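Local structure of glutathione S-transferase (Sphingobium chungbukense, 6M1T) at residues S11-I16 and L158-G163; K51-T56 and T64-I69. The protein binds glutathione and probably transfers it to electrophilic compounds, as bacterial beta-class glutathione S-transferases do. One frame throughout, in Å; residues are numbered along the deposited sequence.

Interaction 1. Residues S11-I16 and L158-G163; sequences SLAPHI and LFVMLG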
ATOM      1  N   SER A  11       8.575  -9.387  -6.463  1.00  9.42           N
ATOM      2  CA  SER A  11       9.424  -8.804  -7.546  1.00  9.63           C
ATOM      3  C   SER A  11       9.101  -9.355  -8.945  1.00  9.72           C
ATOM      4  O   SER A  11       9.452  -8.659  -9.966  1.00  9.68           O
ATOM      5  CB  SER A  11      10.908  -8.944  -7.238  1.00  9.25           C
ATOM      6  OG  SER A  11      11.240 -10.258  -6.852  1.00  9.35           O
ATOM      7  N   LEU A  12       8.488 -10.540  -9.037  1.00 10.30           N
ATOM      8  CA  LEU A  12       8.025 -11.058 -10.361  1.00 10.69           C
ATOM      9  C   LEU A  12       7.109 -10.027 -11.032  1.00 11.34           C
ATOM     10  O   LEU A  12       7.108  -9.946 -12.250  1.00 12.27           O
ATOM     11  CB  LEU A  12       7.375 -12.419 -10.153  1.00 10.27           C
ATOM     12  CG  LEU A  12       6.826 -13.132 -11.385  1.00 10.84           C
ATOM     13  CD1 LEU A  12       7.905 -13.406 -12.434  1.00 10.47           C
ATOM     14  CD2 LEU A  12       6.186 -14.427 -10.947  1.00 11.00           C
ATOM     15  N   ALA A  13       6.354  -9.222 -10.270  1.00 11.25           N
ATOM     16  CA  ALA A  13       5.360  -8.310 -10.858  1.00 11.28           C
ATOM     17  C   ALA A  13       6.042  -7.260 -11.739  1.00 11.47           C
ATOM     18  O   ALA A  13       5.754  -7.187 -12.954  1.00 10.46           O
ATOM     19  CB  ALA A  13       4.467  -7.696  -9.807  1.00 10.91           C
ATOM     20  N   PRO A  14       7.002  -6.470 -11.210  1.00 10.16           N
ATOM     21  CA  PRO A  14       7.730  -5.538 -12.056  1.00 10.63           C
ATOM     22  C   PRO A  14       8.568  -6.253 -13.132  1.00 10.39           C
ATOM     23  O   PRO A  14       8.761  -5.658 -14.214  1.00  9.45           O
ATOM     24  CB  PRO A  14       8.550  -4.663 -11.084  1.00 11.45           C
ATOM     25  CG  PRO A  14       8.557  -5.451  -9.821  1.00 11.09           C
ATOM     26  CD  PRO A  14       7.278  -6.274  -9.784  1.00 10.88           C
ATOM     27  N   HIS A  15       9.048  -7.469 -12.863  1.00 10.18           N
ATOM     28  CA  HIS A  15       9.737  -8.292 -13.907  1.00 10.70           C
ATOM     29  C   HIS A  15       8.804  -8.443 -15.121  1.00 10.71           C
ATOM     30  O   HIS A  15       9.228  -8.140 -16.271  1.00 11.95           O
ATOM     31  CB  HIS A  15      10.161  -9.651 -13.323  1.00 10.92           C
ATOM     32  CG  HIS A  15      11.120 -10.422 -14.169  1.00 11.18           C
ATOM     33  ND1 HIS A  15      11.685 -11.617 -13.744  1.00 13.69           N
ATOM     34  CD2 HIS A  15      11.669 -10.147 -15.365  1.00 13.60           C
ATOM     35  CE1 HIS A  15      12.476 -12.092 -14.707  1.00 13.51           C
ATOM     36  NE2 HIS A  15      12.522 -11.179 -15.691  1.00 13.29           N
ATOM     37  N   ILE A  16       7.596  -8.927 -14.903  1.00 11.31           N
ATOM     38  CA  ILE A  16       6.584  -9.084 -15.997  1.00 12.22           C
ATOM     39  C   ILE A  16       6.317  -7.716 -16.669  1.00 13.35           C
ATOM     40  O   ILE A  16       6.282  -7.644 -17.895  1.00 13.08           O
ATOM     41  CB  ILE A  16       5.312  -9.744 -15.462  1.00 13.36           C
ATOM     42  CG1 ILE A  16       5.586 -11.200 -15.104  1.00 12.24           C
ATOM     43  CG2 ILE A  16       4.165  -9.590 -16.462  1.00 13.67           C
ATOM     44  CD1 ILE A  16       4.567 -11.859 -14.217  1.00 13.63           C
ATOM     45  N   LEU A 158      -1.675  -8.835  -9.040  1.00 10.94           N
ATOM     46  CA  LEU A 158      -2.624  -9.833  -8.497  1.00 10.86           C
ATOM     47  C   LEU A 158      -2.192 -11.208  -8.981  1.00 10.87           C
ATOM     48  O   LEU A 158      -2.126 -12.121  -8.145  1.00 12.67           O
ATOM     49  CB  LEU A 158      -4.064  -9.532  -8.920  1.00 11.60           C
ATOM     50  CG  LEU A 158      -5.115 -10.556  -8.496  1.00 11.91           C
ATOM     51  CD1 LEU A 158      -5.096 -10.790  -6.976  1.00 12.88           C
ATOM     52  CD2 LEU A 158      -6.497 -10.109  -8.980  1.00 11.81           C
ATOM     53  N   PHE A 159      -1.932 -11.335 -10.294  1.00 11.00           N
ATOM     54  CA  PHE A 159      -1.522 -12.634 -10.900  1.00 12.16           C
ATOM     55  C   PHE A 159      -0.360 -13.242 -10.117  1.00 12.07           C
ATOM     56  O   PHE A 159      -0.398 -14.396  -9.756  1.00 10.58           O
ATOM     57  CB  PHE A 159      -1.078 -12.419 -12.339  1.00 13.10           C
ATOM     58  CG  PHE A 159      -0.489 -13.633 -12.981  1.00 15.57           C
ATOM     59  CD1 PHE A 159      -1.329 -14.613 -13.482  1.00 16.55           C
ATOM     60  CD2 PHE A 159       0.883 -13.738 -13.193  1.00 17.27           C
ATOM     61  CE1 PHE A 159      -0.819 -15.714 -14.153  1.00 16.39           C
ATOM     62  CE2 PHE A 159       1.391 -14.842 -13.865  1.00 18.13           C
ATOM     63  CZ  PHE A 159       0.544 -15.839 -14.313  1.00 18.68           C
ATOM     64  N   VAL A 160       0.654 -12.426  -9.788  1.00 11.91           N
ATOM     65  CA  VAL A 160       1.847 -12.933  -9.059  1.00 11.20           C
ATOM     66  C   VAL A 160       1.434 -13.513  -7.703  1.00 11.36           C
ATOM     67  O   VAL A 160       1.816 -14.645  -7.393  1.00 12.55           O
ATOM     68  CB  VAL A 160       2.964 -11.884  -8.948  1.00 12.15           C
ATOM     69  CG1 VAL A 160       4.040 -12.339  -7.972  1.00 12.77           C
ATOM     70  CG2 VAL A 160       3.536 -11.584 -10.308  1.00 12.27           C
ATOM     71  N   MET A 161       0.663 -12.794  -6.907  1.00 11.60           N
ATOM     72  CA  MET A 161       0.204 -13.252  -5.581  1.00 12.86           C
ATOM     73  C   MET A 161      -0.763 -14.449  -5.688  1.00 13.44           C
ATOM     74  O   MET A 161      -0.767 -15.238  -4.776  1.00 12.19           O
ATOM     75  CB  MET A 161      -0.444 -12.072  -4.840  1.00 13.81           C
ATOM     76  CG  MET A 161       0.547 -10.922  -4.643  1.00 16.86           C
ATOM     77  SD  MET A 161      -0.171  -9.679  -3.493  1.00 21.51           S
ATOM     78  CE  MET A 161       0.269  -8.161  -4.309  1.00 23.46           C
ATOM     79  N   LEU A 162      -1.515 -14.612  -6.786  1.00 16.47           N
ATOM     80  CA  LEU A 162      -2.409 -15.802  -6.983  1.00 17.28           C
ATOM     81  C   LEU A 162      -1.574 -17.051  -7.244  1.00 17.26           C
ATOM     82  O   LEU A 162      -2.064 -18.153  -6.996  1.00 19.29           O
ATOM     83  CB  LEU A 162      -3.401 -15.512  -8.117  1.00 17.55           C
ATOM     84  CG  LEU A 162      -4.440 -14.446  -7.806  1.00 17.00           C
ATOM     85  CD1 LEU A 162      -5.387 -14.288  -8.989  1.00 19.75           C
ATOM     86  CD2 LEU A 162      -5.217 -14.746  -6.565  1.00 18.00           C
ATOM     87  N   GLY A 163      -0.290 -16.889  -7.574  1.00 17.89           N
ATOM     88  CA  GLY A 163       0.668 -18.009  -7.552  1.00 16.05           C
ATOM     89  C   GLY A 163       1.091 -18.486  -6.172  1.00 16.03           C
ATOM     90  O   GLY A 163       1.763 -19.539  -6.135  1.00 16.45           O
TER
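Val160 pushes one methyl, CG2, into the flank of helix 12-21, where it meets Leu12, Ala13 and Ile16 together. The methyl comes right up to the backbone: CG2 of Val160 lies 3.7 Å from the amide N of Ala13, and the CB of that alanine is 4.0 Å from the same methyl. The two backbones are nearest here, Ala13 CA lying 6.1 Å from Val160 CA, which the small alanine side chain probably helps. Leu12 covers the valine obliquely, its CG 3.8 Å from Val160 CG2, while its CB also touches the other methyl, CG1. Val160 spreads in this way because its chi1 of 169° sets CG1 opposite its own amide N and leaves CG2 to face Ala13. One turn on from Leu12, Ile16 runs alongside the valine, pointing the other way, and its CD1 stops 4.1 Å from Val160 CG2. That same Ile16 CD1 reaches the ring of Phe159 at CD2, 4.3 Å away, in a looser contact.

No hydrogen bond crosses between the segments; the contact is packing alone, methyls against side chains and one stretch of backbone. Helix 189-198 extends the apolar patch, with Leu195 on Leu12, Ala194 on Ile16 and Val191 on Phe159. The short helical segments run at 135° to each other. This is the buried domain interface of the glutathione transferase fold, where the first helix of the thioredoxin-like domain packs on the all-helical C-terminal domain.

Interaction 2. Residues K51-T56 and T64-I69; sequences KVPALT and TENPAI. With GSH (glutathione), chain C.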
ATOM      1  N   LYS A  51      14.504  -5.514   1.166  1.00 12.12           N
ATOM      2  CA  LYS A  51      13.371  -6.214   0.491  1.00 13.26           C
ATOM      3  C   LYS A  51      13.427  -6.027  -1.033  1.00 12.44           C
ATOM      4  O   LYS A  51      13.915  -4.985  -1.545  1.00 11.73           O
ATOM      5  CB  LYS A  51      12.041  -5.713   1.035  1.00 15.58           C
ATOM      6  CG  LYS A  51      11.801  -5.988   2.511  1.00 16.98           C
ATOM      7  CD  LYS A  51      10.595  -5.265   3.022  1.00 20.10           C
ATOM      8  CE  LYS A  51      10.225  -5.684   4.420  1.00 22.29           C
ATOM      9  NZ  LYS A  51       9.335  -6.847   4.341  1.00 27.80           N
ATOM     10  N   VAL A  52      12.857  -7.008  -1.743  1.00 12.20           N
ATOM     11  CA  VAL A  52      12.650  -6.923  -3.216  1.00 10.85           C
ATOM     12  C   VAL A  52      11.167  -6.665  -3.420  1.00  9.94           C
ATOM     13  O   VAL A  52      10.368  -7.072  -2.592  1.00 11.39           O
ATOM     14  CB  VAL A  52      13.163  -8.165  -3.963  1.00 10.58           C
ATOM     15  CG1 VAL A  52      14.681  -8.200  -3.947  1.00 10.23           C
ATOM     16  CG2 VAL A  52      12.553  -9.491  -3.483  1.00 10.12           C
ATOM     17  N   PRO A  53      10.748  -5.975  -4.500  1.00 10.30           N
ATOM     18  CA  PRO A  53      11.672  -5.450  -5.518  1.00  9.02           C
ATOM     19  C   PRO A  53      12.354  -4.131  -5.138  1.00  9.49           C
ATOM     20  O   PRO A  53      11.803  -3.389  -4.339  1.00  9.56           O
ATOM     21  CB  PRO A  53      10.764  -5.144  -6.724  1.00  9.41           C
ATOM     22  CG  PRO A  53       9.415  -4.841  -6.071  1.00  9.76           C
ATOM     23  CD  PRO A  53       9.331  -5.717  -4.836  1.00 10.25           C
ATOM     24  N   ALA A  54      13.432  -3.823  -5.835  1.00  9.08           N
ATOM     25  CA  ALA A  54      14.004  -2.462  -5.910  1.00 10.72           C
ATOM     26  C   ALA A  54      14.361  -2.224  -7.375  1.00 10.95           C
ATOM     27  O   ALA A  54      14.763  -3.192  -8.061  1.00 10.66           O
ATOM     28  CB  ALA A  54      15.198  -2.330  -5.023  1.00 10.54           C
ATOM     29  N   LEU A  55      14.114  -1.018  -7.857  1.00 11.02           N
ATOM     30  CA  LEU A  55      14.383  -0.633  -9.251  1.00 10.86           C
ATOM     31  C   LEU A  55      15.382   0.514  -9.290  1.00 12.15           C
ATOM     32  O   LEU A  55      15.021   1.582  -8.779  1.00 14.21           O
ATOM     33  CB  LEU A  55      13.088  -0.214  -9.921  1.00 10.68           C
ATOM     34  CG  LEU A  55      13.286   0.172 -11.385  1.00 11.59           C
ATOM     35  CD1 LEU A  55      13.628  -1.061 -12.221  1.00 12.50           C
ATOM     36  CD2 LEU A  55      12.025   0.801 -11.930  1.00 11.08           C
ATOM     37  N   THR A  56      16.581   0.275  -9.802  1.00 13.65           N
ATOM     38  CA  THR A  56      17.624   1.313  -9.981  1.00 16.18           C
ATOM     39  C   THR A  56      17.476   1.884 -11.381  1.00 17.07           C
ATOM     40  O   THR A  56      17.559   1.125 -12.369  1.00 18.09           O
ATOM     41  CB  THR A  56      19.040   0.806  -9.734  1.00 16.54           C
ATOM     42  OG1 THR A  56      19.063   0.233  -8.435  1.00 19.62           O
ATOM     43  CG2 THR A  56      20.078   1.916  -9.793  1.00 18.75           C
ATOM     44  N   THR A  64      11.650   2.015  -4.462  1.00 13.99           N
ATOM     45  CA  THR A  64      11.147   0.821  -3.742  1.00 13.48           C
ATOM     46  C   THR A  64       9.621   0.872  -3.685  1.00 13.17           C
ATOM     47  O   THR A  64       9.049   1.944  -3.974  1.00 11.34           O
ATOM     48  CB  THR A  64      11.728   0.689  -2.331  1.00 14.74           C
ATOM     49  OG1 THR A  64      11.364   1.864  -1.622  1.00 15.31           O
ATOM     50  CG2 THR A  64      13.230   0.545  -2.294  1.00 16.46           C
ATOM     51  N   GLU A  65       9.015  -0.250  -3.293  1.00 11.63           N
ATOM     52  CA  GLU A  65       7.548  -0.437  -3.162  1.00 12.43           C
ATOM     53  C   GLU A  65       6.953  -0.722  -4.539  1.00 11.83           C
ATOM     54  O   GLU A  65       6.984   0.163  -5.434  1.00 12.83           O
ATOM     55  CB  GLU A  65       6.858   0.771  -2.507  1.00 12.64           C
ATOM     56  CG  GLU A  65       7.402   1.141  -1.134  1.00 13.06           C
ATOM     57  CD  GLU A  65       7.115   0.143  -0.037  1.00 13.14           C
ATOM     58  OE1 GLU A  65       7.948   0.068   0.897  1.00 14.31           O
ATOM     59  OE2 GLU A  65       6.037  -0.542  -0.093  1.00 14.46           O
ATOM     60  N   ASN A  66       6.339  -1.889  -4.655  1.00 12.61           N
ATOM     61  CA  ASN A  66       5.676  -2.378  -5.893  1.00 13.07           C
ATOM     62  C   ASN A  66       4.767  -1.311  -6.482  1.00 14.18           C
ATOM     63  O   ASN A  66       4.852  -1.032  -7.681  1.00 14.07           O
ATOM     64  CB  ASN A  66       4.986  -3.716  -5.647  1.00 13.23           C
ATOM     65  CG  ASN A  66       5.749  -4.828  -6.328  1.00 15.07           C
ATOM     66  OD1 ASN A  66       6.320  -4.605  -7.393  1.00 15.45           O
ATOM     67  ND2 ASN A  66       5.807  -5.980  -5.717  1.00 16.85           N
ATOM     68  N   PRO A  67       3.853  -0.713  -5.697  1.00 14.34           N
ATOM     69  CA  PRO A  67       2.934   0.276  -6.265  1.00 13.72           C
ATOM     70  C   PRO A  67       3.626   1.429  -7.010  1.00 14.38           C
ATOM     71  O   PRO A  67       3.177   1.813  -8.141  1.00 12.95           O
ATOM     72  CB  PRO A  67       2.159   0.738  -5.020  1.00 13.58           C
ATOM     73  CG  PRO A  67       2.141  -0.462  -4.125  1.00 13.44           C
ATOM     74  CD  PRO A  67       3.536  -1.051  -4.288  1.00 12.84           C
ATOM     75  N   ALA A  68       4.721   1.971  -6.457  1.00 13.52           N
ATOM     76  CA  ALA A  68       5.502   3.048  -7.101  1.00 13.35           C
ATOM     77  C   ALA A  68       6.272   2.508  -8.314  1.00 13.26           C
ATOM     78  O   ALA A  68       6.287   3.159  -9.357  1.00 11.32           O
ATOM     79  CB  ALA A  68       6.424   3.673  -6.089  1.00 14.06           C
ATOM     80  N   ILE A  69       6.910   1.346  -8.178  1.00 11.24           N
ATOM     81  CA  ILE A  69       7.749   0.737  -9.241  1.00 11.98           C
ATOM     82  C   ILE A  69       6.867   0.429 -10.432  1.00 11.41           C
ATOM     83  O   ILE A  69       7.259   0.768 -11.528  1.00 11.67           O
ATOM     84  CB  ILE A  69       8.497  -0.505  -8.709  1.00 11.64           C
ATOM     85  CG1 ILE A  69       9.548  -0.047  -7.698  1.00 11.75           C
ATOM     86  CG2 ILE A  69       9.110  -1.301  -9.856  1.00 11.70           C
ATOM     87  CD1 ILE A  69      10.198  -1.139  -6.888  1.00 11.67           C
TER
HETATM   88  N1  GSH C 301       5.778  -3.246   0.716  1.00 11.67           N
HETATM   89  CA1 GSH C 301       6.823  -3.834  -0.141  1.00 12.34           C
HETATM   90  C1  GSH C 301       6.440  -3.677  -1.619  1.00 13.09           C
HETATM   91  O11 GSH C 301       5.231  -3.564  -1.859  1.00 14.29           O
HETATM   92  O12 GSH C 301       7.394  -3.679  -2.469  1.00 13.25           O
HETATM   93  CB1 GSH C 301       6.966  -5.309   0.245  1.00 12.53           C
HETATM   94  CG1 GSH C 301       8.201  -5.980  -0.292  1.00 12.37           C
HETATM   95  CD1 GSH C 301       8.345  -7.368   0.328  1.00 12.64           C
HETATM   96  OE1 GSH C 301       7.804  -7.688   1.394  1.00 13.32           O
HETATM   97  N2  GSH C 301       9.144  -8.202  -0.326  1.00 12.30           N
HETATM   98  CA2 GSH C 301       9.500  -9.540   0.100  1.00 14.17           C
HETATM   99  C2  GSH C 301      10.901  -9.592   0.685  1.00 15.13           C
HETATM  100  O2  GSH C 301      11.837  -9.062   0.086  1.00 16.20           O
HETATM  101  CB2 GSH C 301       9.366 -10.547  -1.041  1.00 14.64           C
HETATM  102  SG2 GSH C 301       7.642 -10.911  -1.499  1.00 16.62           S
HETATM  103  N3  GSH C 301      11.016 -10.153   1.876  1.00 16.94           N
HETATM  104  CA3 GSH C 301      12.285 -10.309   2.542  1.00 20.22           C
HETATM  105  C3  GSH C 301      12.288  -9.721   3.956  1.00 25.76           C
HETATM  106  O31 GSH C 301      11.320  -9.008   4.290  1.00 29.59           O
HETATM  107  O32 GSH C 301      13.279  -9.970   4.675  1.00 31.96           O
HETATM  108  O   HOH W   1       9.892  -2.732  -2.410  1.00 11.38           O
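The peptide bond before Pro53 is cis, and at Ile69 a chi1 of -69° sets CG1 opposite the carbonyl carbon; with this geometry the proline ring and the isoleucine CD1 meet. This is the cis-proline loop of the thioredoxin fold, leading into strand 54-56 and facing the start of helix 66-75. Ile69 CD1 touches Pro53 CG at 3.9 Å, and the CG2 branch of Ile69 rests on Leu55 CB and CD2. Nearer the ligand, the Asn66 side chain crosses the proline at about a right angle: ND2 comes up beside CD at the rim of the ring and is hydrogen-bonded to the backbone O of Cys10, whereas OD1, buried against Pro53 CG, has no polar partner.

Just before the cis bond, Val52 pairs with glutathione as one strand pairs with another: Val52 N gives a bond to GSH O2, and GSH N2 returns one to Val52 O at 2.8 Å, nearly straight at 171°. Lys51, bent at its last torsion, holds the glycine carboxylate with NZ 2.9 Å from GSH O31. At the other end GSH N1 meets Glu65 OE2, which Ser99 of the second subunit also bonds. The gamma-glutamyl carboxylate sits at the helix start, where Asn66 N donates to GSH O12 at 3.0 Å. One water ties these pieces together, donating to Pro53 O and to GSH O12 and accepting from Glu65 N at 2.8 Å.

In the fold
Interaction 1 lies near the centre of the chain and joins the two domains, whereas interaction 2 stays within the thioredoxin-like domain, at the glutathione pocket beside the second subunit. Along the chain, the second is nested inside the loop closed by the first. Both are buried, but the former is apolar packing without a hydrogen bond across it, while the latter couples a small apolar patch to backbone, charged and water-mediated bonds with the ligand. Helix 12-21 connects them: Pro14, which makes no contact with 158-163, packs against Asn66, Ile69 and Pro53, its CB 3.6 Å from Ile69 CG2. One helix thus has the C-terminal domain on one flank and the wall of the glutathione pocket on another.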